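Local coordinates for protein Xaa-Pro Dipeptidase (Alteromonas macleodii, PDB 2QS8) that probably acts as a metal-dependent dipeptidase or carboxypeptidase of the amidohydrolase superfamily, with methionine bound in its active site, at residues 320-328 with 357-365; 337-345 with 392-400. All blocks are in the same frame, centred on the assembly; numbering follows the deposited sequence.

Contact 1 (320-328 with 357-365); sequences GVKIAFGTD and SATMETAKL. With MET (methionine), chain D.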
loop_
_atom_site.group_PDB
_atom_site.type_symbol
_atom_site.label_atom_id
_atom_site.label_comp_id
_atom_site.label_asym_id
_atom_site.label_seq_id
_atom_site.Cartn_x
_atom_site.Cartn_y
_atom_site.Cartn_z
ATOM N N GLY A 320 7.421 -40.215 -11.738
ATOM C CA GLY A 320 6.190 -39.994 -12.476
ATOM C C GLY A 320 5.701 -38.560 -12.585
ATOM O O GLY A 320 4.538 -38.329 -12.921
ATOM N N VAL A 321 6.573 -37.596 -12.298
ATOM C CA VAL A 321 6.227 -36.182 -12.391
ATOM C C VAL A 321 6.040 -35.801 -13.860
ATOM O O VAL A 321 6.837 -36.188 -14.710
ATOM C CB VAL A 321 7.342 -35.300 -11.784
ATOM C CG1 VAL A 321 7.049 -33.829 -12.037
ATOM C CG2 VAL A 321 7.466 -35.567 -10.300
ATOM N N LYS A 322 4.992 -35.044 -14.164
ATOM C CA LYS A 322 4.753 -34.627 -15.539
ATOM C C LYS A 322 5.915 -33.752 -16.007
ATOM O O LYS A 322 6.399 -32.892 -15.263
ATOM C CB LYS A 322 3.432 -33.869 -15.640
ATOM C CG LYS A 322 2.236 -34.710 -15.232
ATOM C CD LYS A 322 1.037 -33.836 -14.924
ATOM C CE LYS A 322 0.388 -33.328 -16.182
ATOM N NZ LYS A 322 -0.266 -34.464 -16.887
ATOM N N ILE A 323 6.354 -33.976 -17.242
ATOM C CA ILE A 323 7.477 -33.249 -17.797
ATOM C C ILE A 323 7.216 -32.692 -19.187
ATOM O O ILE A 323 6.692 -33.383 -20.061
ATOM C CB ILE A 323 8.728 -34.164 -17.852
ATOM C CG1 ILE A 323 9.225 -34.437 -16.427
ATOM C CG2 ILE A 323 9.812 -33.536 -18.709
ATOM C CD1 ILE A 323 10.395 -35.406 -16.334
ATOM N N ALA A 324 7.583 -31.424 -19.377
ATOM C CA ALA A 324 7.434 -30.749 -20.660
ATOM C C ALA A 324 8.800 -30.176 -21.045
ATOM O O ALA A 324 9.532 -29.666 -20.190
ATOM C CB ALA A 324 6.398 -29.635 -20.562
ATOM N N PHE A 325 9.131 -30.274 -22.330
ATOM C CA PHE A 325 10.404 -29.802 -22.875
ATOM C C PHE A 325 10.701 -28.298 -22.665
ATOM O O PHE A 325 9.899 -27.437 -23.036
ATOM C CB PHE A 325 10.444 -30.116 -24.371
ATOM C CG PHE A 325 11.795 -29.951 -24.991
ATOM C CD1 PHE A 325 12.675 -31.022 -25.045
ATOM C CD2 PHE A 325 12.176 -28.739 -25.549
ATOM C CE1 PHE A 325 13.912 -30.891 -25.652
ATOM C CE2 PHE A 325 13.407 -28.600 -26.154
ATOM C CZ PHE A 325 14.280 -29.679 -26.208
ATOM N N GLY A 326 11.869 -28.009 -22.093
ATOM C CA GLY A 326 12.290 -26.640 -21.841
ATOM C C GLY A 326 13.801 -26.558 -21.662
ATOM O O GLY A 326 14.367 -27.302 -20.868
ATOM N N THR A 327 14.446 -25.628 -22.352
ATOM C CA THR A 327 15.907 -25.528 -22.320
ATOM C C THR A 327 16.573 -24.326 -21.621
ATOM O O THR A 327 17.709 -24.420 -21.158
ATOM C CB THR A 327 16.444 -25.549 -23.758
ATOM O OG1 THR A 327 16.124 -24.306 -24.391
ATOM C CG2 THR A 327 15.771 -26.673 -24.560
ATOM N N ASP A 328 15.860 -23.207 -21.562
ATOM C CA ASP A 328 16.380 -21.974 -20.994
ATOM C C ASP A 328 17.424 -21.420 -21.971
ATOM O O ASP A 328 18.463 -20.873 -21.569
ATOM C CB ASP A 328 16.999 -22.189 -19.604
ATOM C CG ASP A 328 17.129 -20.886 -18.806
ATOM O OD1 ASP A 328 16.711 -19.816 -19.298
ATOM O OD2 ASP A 328 17.641 -20.923 -17.669
ATOM N N SER A 357 7.419 -35.165 -25.040
ATOM C CA SER A 357 7.452 -34.092 -24.065
ATOM C C SER A 357 7.639 -32.732 -24.740
ATOM O O SER A 357 7.441 -31.699 -24.115
ATOM C CB SER A 357 8.580 -34.311 -23.056
ATOM O OG SER A 357 9.816 -33.879 -23.590
ATOM N N ALA A 358 8.023 -32.738 -26.011
ATOM C CA ALA A 358 8.231 -31.497 -26.748
ATOM C C ALA A 358 7.149 -31.303 -27.803
ATOM O O ALA A 358 7.229 -30.392 -28.624
ATOM C CB ALA A 358 9.593 -31.505 -27.401
ATOM N N THR A 359 6.141 -32.168 -27.774
ATOM C CA THR A 359 5.033 -32.098 -28.719
ATOM C C THR A 359 3.672 -32.012 -28.004
ATOM O O THR A 359 3.085 -30.936 -27.902
ATOM C CB THR A 359 5.052 -33.318 -29.689
ATOM O OG1 THR A 359 5.257 -34.527 -28.952
ATOM C CG2 THR A 359 6.164 -33.171 -30.692
HETATM N N MSE A 360 3.184 -33.141 -27.499
HETATM C CA MSE A 360 1.900 -33.180 -26.792
HETATM C C MSE A 360 1.961 -32.646 -25.359
HETATM O O MSE A 360 1.023 -32.007 -24.881
HETATM C CB MSE A 360 1.346 -34.616 -26.770
HETATM C CG MSE A 360 0.791 -35.084 -28.113
HETATM SE SE MSE A 360 -0.620 -33.818 -28.595
HETATM C CE MSE A 360 -1.879 -34.051 -27.086
ATOM N N GLU A 361 3.047 -32.921 -24.652
ATOM C CA GLU A 361 3.147 -32.429 -23.278
ATOM C C GLU A 361 3.251 -30.908 -23.236
ATOM O O GLU A 361 2.636 -30.252 -22.386
ATOM C CB GLU A 361 4.340 -33.072 -22.571
ATOM C CG GLU A 361 4.133 -34.564 -22.336
ATOM C CD GLU A 361 2.761 -34.870 -21.729
ATOM O OE1 GLU A 361 2.581 -34.663 -20.513
ATOM O OE2 GLU A 361 1.856 -35.302 -22.474
ATOM N N THR A 362 4.021 -30.349 -24.166
ATOM C CA THR A 362 4.183 -28.914 -24.244
ATOM C C THR A 362 2.870 -28.288 -24.682
ATOM O O THR A 362 2.491 -27.227 -24.189
ATOM C CB THR A 362 5.282 -28.515 -25.253
ATOM O OG1 THR A 362 5.091 -29.231 -26.478
ATOM C CG2 THR A 362 6.664 -28.809 -24.686
ATOM N N ALA A 363 2.175 -28.946 -25.609
ATOM C CA ALA A 363 0.893 -28.439 -26.106
ATOM C C ALA A 363 -0.148 -28.343 -24.992
ATOM O O ALA A 363 -0.970 -27.430 -24.988
ATOM C CB ALA A 363 0.375 -29.315 -27.231
ATOM N N LYS A 364 -0.112 -29.282 -24.052
ATOM C CA LYS A 364 -1.052 -29.271 -22.935
ATOM C C LYS A 364 -0.725 -28.131 -21.961
ATOM O O LYS A 364 -1.621 -27.437 -21.482
ATOM C CB LYS A 364 -1.014 -30.607 -22.185
ATOM C CG LYS A 364 -1.447 -31.807 -23.013
ATOM C CD LYS A 364 -1.227 -33.104 -22.247
ATOM C CE LYS A 364 -1.381 -34.305 -23.158
ATOM N NZ LYS A 364 -0.924 -35.555 -22.483
ATOM N N LEU A 365 0.561 -27.949 -21.676
ATOM C CA LEU A 365 1.001 -26.886 -20.774
ATOM C C LEU A 365 0.640 -25.508 -21.333
ATOM O O LEU A 365 0.342 -24.594 -20.575
ATOM C CB LEU A 365 2.516 -26.968 -20.532
ATOM C CG LEU A 365 3.136 -25.961 -19.547
ATOM C CD1 LEU A 365 2.369 -25.936 -18.220
ATOM C CD2 LEU A 365 4.590 -26.337 -19.310
HETATM N N MET D . 18.478 -18.953 -15.604
HETATM C CA MET D . 18.622 -19.872 -14.437
HETATM C C MET D . 19.186 -19.154 -13.214
HETATM O O MET D . 18.955 -19.646 -12.091
HETATM C CB MET D . 19.543 -21.034 -14.804
HETATM C CG MET D . 19.691 -22.047 -13.703
HETATM S SD MET D . 20.580 -23.458 -14.260
HETATM C CE MET D . 19.384 -24.148 -15.368
HETATM O OXT MET D . 19.859 -18.117 -13.400
HETATM O O HOH W 1 4.553 -35.843 -18.720
#
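Phe325 and Ala324 pack against Ser357, Ala358 and the first turn of helix 360-365 in a buried contact between a strand-like segment of the barrel wall and the helix packed on its outside. Segment 320-328 is the extended chain that follows helix 299-319. A single backbone hydrogen bond crosses the contact: Phe325 N gives its proton to Ser357 O at 2.8 Å, nearly straight at 171°, with the donor above the carbonyl plane. The same oxygen takes a CA-H contact from Ala324. Phe325 CB meets Ala358 CB at 3.4 Å. Its CG stands anti to the backbone N (chi1 -168°), which carries the ring away from helix 360-365 toward Phe107 and Phe341. Ser357 OG lies at the ring edge and bonds Ala354 O. Thr362 sends its CG2 over the backbone of Phe325, 3.7 Å from Phe325 N, while its OG1 donates to Thr359 O.

The fold is the TIM barrel of the amidohydrolases. Extended segment 320-328 passes between Tyr274 and Met68, bonded by backbone to both, as expected of the last barrel strand. Its end delivers Asp328 to the magnesium site with His69 and His71. Asp328 OD2 also accepts a bond from the amino N of the bound methionine at 3.0 Å.

A valine at Thr362 would probably leave Thr359 O with Ala363 N as its one remaining donor of the two, and set the start of the helix less firmly.

Further along, Ala324 CB meets Leu365 CD2 at 4.0 Å. Glu361 CB sits 3.5 Å from Ile323 O, and a bend at chi2 (-48°) turns the carboxylate so that a water can bridge its OE1 to Ile323 N. Tyr273 also bonds OE1. Lys364 NZ takes the syn lone pair of Glu361 OE2 at 2.8 Å in a salt bridge.

Contact 2 (337-345 with 392-400); sequences NWKEFVYMV and EDISVLENV
Trp338 and Val342, one turn apart, face the short 3-10 segment 394-398. The CA atoms come nearest at Trp338 with Glu398, 5.7 Å, and at Val342 with Ser395, 5.8 Å. The two segments therefore run in opposite directions, and no hydrogen bond joins them.

Trp338 holds the outer end. Its CG lies between the backbone N and the carbonyl carbon (chi1 63°), and the indole stands beside the Glu398 side chain, pointing the same way. Glu398 CB sits over the centre of one face, 3.5 Å from the centroid of the Trp338 six-membered ring, in a CH-pi contact. The extended chain carries the carboxylate on across the same ring, its plane 22° from the indole. Glu398 CD comes within 3.3 Å of Trp338 CZ2. Lys339 CG covers the opposite face, so the indole is sandwiched between two aliphatic chains.

The contact joins helix 339-346 of the TIM barrel to the connection between strands 383-386 and 400-405, which belong to the mixed sheet that also holds strand 9-16. It is largely apolar packing, away from the metal.

Phe341 carries the buried side. Leu397 CD1 lies over one face of its ring, 3.9 Å from the centroid, in a second CH-pi contact. Ile394 CD1 presses on Phe341 CB at 3.4 Å, and the two side chains cross at about a right angle. Ile394 CG2 reaches Val345 CG2 at 3.8 Å. Val342 CG2 touches Ser395 CB at 3.7 Å. Ser395 OG, turned from the helix, donates to Asp393 OD1.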
loop_
_atom_site.group_PDB
_atom_site.type_symbol
_atom_site.label_atom_id
_atom_site.label_comp_id
_atom_site.label_asym_id
_atom_site.label_seq_id
_atom_site.Cartn_x
_atom_site.Cartn_y
_atom_site.Cartn_z
ATOM N N ASN A 337 18.904 -25.919 -29.046
ATOM C CA ASN A 337 17.811 -26.493 -28.267
ATOM C C ASN A 337 17.796 -28.023 -28.294
ATOM O O ASN A 337 17.509 -28.665 -27.279
ATOM C CB ASN A 337 16.475 -25.959 -28.782
ATOM C CG ASN A 337 16.453 -24.435 -28.896
ATOM O OD1 ASN A 337 15.762 -23.749 -28.133
ATOM N ND2 ASN A 337 17.209 -23.902 -29.850
ATOM N N TRP A 338 18.124 -28.599 -29.447
ATOM C CA TRP A 338 18.119 -30.055 -29.609
ATOM C C TRP A 338 18.929 -30.835 -28.570
ATOM O O TRP A 338 18.556 -31.962 -28.213
ATOM C CB TRP A 338 18.602 -30.436 -31.007
ATOM C CG TRP A 338 20.021 -30.039 -31.278
ATOM C CD1 TRP A 338 20.462 -28.847 -31.769
ATOM C CD2 TRP A 338 21.191 -30.831 -31.041
ATOM N NE1 TRP A 338 21.833 -28.843 -31.856
ATOM C CE2 TRP A 338 22.307 -30.052 -31.420
ATOM C CE3 TRP A 338 21.403 -32.127 -30.556
ATOM C CZ2 TRP A 338 23.620 -30.521 -31.315
ATOM C CZ3 TRP A 338 22.708 -32.597 -30.452
ATOM C CH2 TRP A 338 23.801 -31.794 -30.835
ATOM N N LYS A 339 20.027 -30.248 -28.089
ATOM C CA LYS A 339 20.881 -30.907 -27.104
ATOM C C LYS A 339 20.107 -31.346 -25.863
ATOM O O LYS A 339 20.490 -32.314 -25.197
ATOM C CB LYS A 339 22.025 -29.983 -26.687
ATOM C CG LYS A 339 22.930 -29.593 -27.833
ATOM C CD LYS A 339 24.067 -28.710 -27.354
ATOM C CE LYS A 339 24.941 -28.253 -28.508
ATOM N NZ LYS A 339 26.093 -27.455 -28.005
ATOM N N GLU A 340 19.025 -30.629 -25.556
ATOM C CA GLU A 340 18.188 -30.952 -24.408
ATOM C C GLU A 340 17.651 -32.391 -24.508
ATOM O O GLU A 340 17.517 -33.082 -23.494
ATOM C CB GLU A 340 17.026 -29.957 -24.319
ATOM C CG GLU A 340 16.106 -30.092 -23.101
ATOM C CD GLU A 340 16.779 -29.735 -21.777
ATOM O OE1 GLU A 340 17.899 -29.179 -21.795
ATOM O OE2 GLU A 340 16.175 -30.011 -20.713
ATOM N N PHE A 341 17.338 -32.829 -25.726
ATOM C CA PHE A 341 16.838 -34.182 -25.964
ATOM C C PHE A 341 17.895 -35.199 -25.549
ATOM O O PHE A 341 17.608 -36.154 -24.824
ATOM C CB PHE A 341 16.511 -34.402 -27.445
ATOM C CG PHE A 341 15.264 -33.713 -27.910
ATOM C CD1 PHE A 341 14.041 -33.974 -27.310
ATOM C CD2 PHE A 341 15.316 -32.795 -28.950
ATOM C CE1 PHE A 341 12.895 -33.321 -27.740
ATOM C CE2 PHE A 341 14.176 -32.139 -29.386
ATOM C CZ PHE A 341 12.965 -32.401 -28.781
ATOM N N VAL A 342 19.121 -34.988 -26.015
ATOM C CA VAL A 342 20.210 -35.894 -25.695
ATOM C C VAL A 342 20.433 -35.977 -24.184
ATOM O O VAL A 342 20.759 -37.043 -23.657
ATOM C CB VAL A 342 21.510 -35.445 -26.378
ATOM C CG1 VAL A 342 22.599 -36.495 -26.156
ATOM C CG2 VAL A 342 21.257 -35.201 -27.858
ATOM N N TYR A 343 20.253 -34.853 -23.495
ATOM C CA TYR A 343 20.431 -34.817 -22.047
ATOM C C TYR A 343 19.317 -35.576 -21.341
ATOM O O TYR A 343 19.562 -36.274 -20.362
ATOM C CB TYR A 343 20.478 -33.369 -21.541
ATOM C CG TYR A 343 21.807 -32.672 -21.745
ATOM C CD1 TYR A 343 22.970 -33.165 -21.148
ATOM C CD2 TYR A 343 21.897 -31.492 -22.488
ATOM C CE1 TYR A 343 24.180 -32.505 -21.277
ATOM C CE2 TYR A 343 23.112 -30.818 -22.627
ATOM C CZ TYR A 343 24.245 -31.333 -22.015
ATOM O OH TYR A 343 25.448 -30.672 -22.122
HETATM N N MSE A 344 18.096 -35.443 -21.843
HETATM C CA MSE A 344 16.957 -36.118 -21.250
HETATM C C MSE A 344 17.091 -37.620 -21.364
HETATM O O MSE A 344 16.744 -38.355 -20.438
HETATM C CB MSE A 344 15.678 -35.651 -21.928
HETATM C CG MSE A 344 15.426 -34.194 -21.678
HETATM SE SE MSE A 344 13.815 -33.643 -22.581
HETATM C CE MSE A 344 12.486 -33.893 -21.167
ATOM N N VAL A 345 17.624 -38.066 -22.495
ATOM C CA VAL A 345 17.819 -39.484 -22.730
ATOM C C VAL A 345 18.912 -40.047 -21.825
ATOM O O VAL A 345 18.697 -41.038 -21.136
ATOM C CB VAL A 345 18.189 -39.769 -24.211
ATOM C CG1 VAL A 345 18.456 -41.255 -24.398
ATOM C CG2 VAL A 345 17.055 -39.316 -25.137
ATOM N N GLU A 392 16.488 -43.925 -32.370
ATOM C CA GLU A 392 17.737 -44.660 -32.204
ATOM C C GLU A 392 18.914 -43.762 -31.817
ATOM O O GLU A 392 19.888 -44.214 -31.216
ATOM C CB GLU A 392 18.083 -45.416 -33.488
ATOM C CG GLU A 392 16.968 -46.318 -34.005
ATOM C CD GLU A 392 17.432 -47.245 -35.121
ATOM O OE1 GLU A 392 18.174 -46.781 -36.018
ATOM O OE2 GLU A 392 17.045 -48.437 -35.105
ATOM N N ASP A 393 18.818 -42.493 -32.177
ATOM C CA ASP A 393 19.859 -41.518 -31.872
ATOM C C ASP A 393 19.207 -40.144 -32.003
ATOM O O ASP A 393 19.273 -39.503 -33.052
ATOM C CB ASP A 393 21.027 -41.675 -32.849
ATOM C CG ASP A 393 22.129 -40.660 -32.618
ATOM O OD1 ASP A 393 22.231 -40.125 -31.492
ATOM O OD2 ASP A 393 22.904 -40.406 -33.568
ATOM N N ILE A 394 18.564 -39.720 -30.920
ATOM C CA ILE A 394 17.852 -38.456 -30.870
ATOM C C ILE A 394 18.711 -37.237 -31.194
ATOM O O ILE A 394 18.179 -36.175 -31.520
ATOM C CB ILE A 394 17.171 -38.277 -29.493
ATOM C CG1 ILE A 394 16.034 -37.264 -29.603
ATOM C CG2 ILE A 394 18.189 -37.818 -28.449
ATOM C CD1 ILE A 394 15.086 -37.296 -28.417
ATOM N N SER A 395 20.033 -37.385 -31.116
ATOM C CA SER A 395 20.920 -36.265 -31.429
ATOM C C SER A 395 20.839 -35.932 -32.919
ATOM O O SER A 395 21.360 -34.910 -33.367
ATOM C CB SER A 395 22.373 -36.582 -31.051
ATOM O OG SER A 395 22.952 -37.532 -31.925
ATOM N N VAL A 396 20.183 -36.797 -33.684
ATOM C CA VAL A 396 20.043 -36.566 -35.111
ATOM C C VAL A 396 19.141 -35.348 -35.311
ATOM O O VAL A 396 19.127 -34.739 -36.383
ATOM C CB VAL A 396 19.429 -37.811 -35.831
ATOM C CG1 VAL A 396 17.960 -37.966 -35.471
ATOM C CG2 VAL A 396 19.596 -37.678 -37.330
ATOM N N LEU A 397 18.400 -34.988 -34.266
ATOM C CA LEU A 397 17.494 -33.848 -34.337
ATOM C C LEU A 397 18.223 -32.521 -34.512
ATOM O O LEU A 397 17.595 -31.476 -34.666
ATOM C CB LEU A 397 16.589 -33.807 -33.101
ATOM C CG LEU A 397 15.422 -34.805 -33.120
ATOM C CD1 LEU A 397 14.693 -34.785 -31.795
ATOM C CD2 LEU A 397 14.467 -34.454 -34.257
ATOM N N GLU A 398 19.553 -32.565 -34.491
ATOM C CA GLU A 398 20.346 -31.361 -34.689
ATOM C C GLU A 398 20.266 -30.973 -36.159
ATOM O O GLU A 398 20.496 -29.822 -36.522
ATOM C CB GLU A 398 21.815 -31.602 -34.308
ATOM C CG GLU A 398 22.788 -30.618 -34.968
ATOM C CD GLU A 398 24.235 -30.838 -34.573
ATOM O OE1 GLU A 398 24.626 -32.002 -34.337
ATOM O OE2 GLU A 398 24.989 -29.844 -34.511
ATOM N N ASN A 399 19.913 -31.941 -36.998
ATOM C CA ASN A 399 19.854 -31.703 -38.434
ATOM C C ASN A 399 18.468 -31.655 -39.068
ATOM O O ASN A 399 18.275 -32.150 -40.178
ATOM C CB ASN A 399 20.708 -32.751 -39.153
ATOM C CG ASN A 399 22.088 -32.899 -38.532
ATOM O OD1 ASN A 399 22.529 -34.012 -38.242
ATOM N ND2 ASN A 399 22.778 -31.775 -38.328
ATOM N N VAL A 400 17.506 -31.058 -38.371
ATOM C CA VAL A 400 16.160 -30.914 -38.915
ATOM C C VAL A 400 16.327 -30.099 -40.191
ATOM O O VAL A 400 16.909 -29.026 -40.155
ATOM C CB VAL A 400 15.257 -30.141 -37.954
ATOM C CG1 VAL A 400 13.936 -29.829 -38.631
ATOM C CG2 VAL A 400 15.046 -30.951 -36.678
#

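The centres of contact 1 and contact 2 are 15 Å apart, and the two touch directly. Along the chain their segments alternate: 320-328, 337-345, 357-365, then 392-400. Segment 337-345 lies on helix 339-346, which packs against segment 320-328 of contact 1. Phe325 and Phe341 meet with their rings about 30° apart, and Phe107 of strand 107-112 touches both. Glu340 packs on Phe325 and Thr327. Contact 1 lies nearer the chain centre and ends at the metal and methionine site. Contact 2 is farther out, where the barrel meets the connection into strand 400-405. Packing is thus continuous from the metal site to that connection.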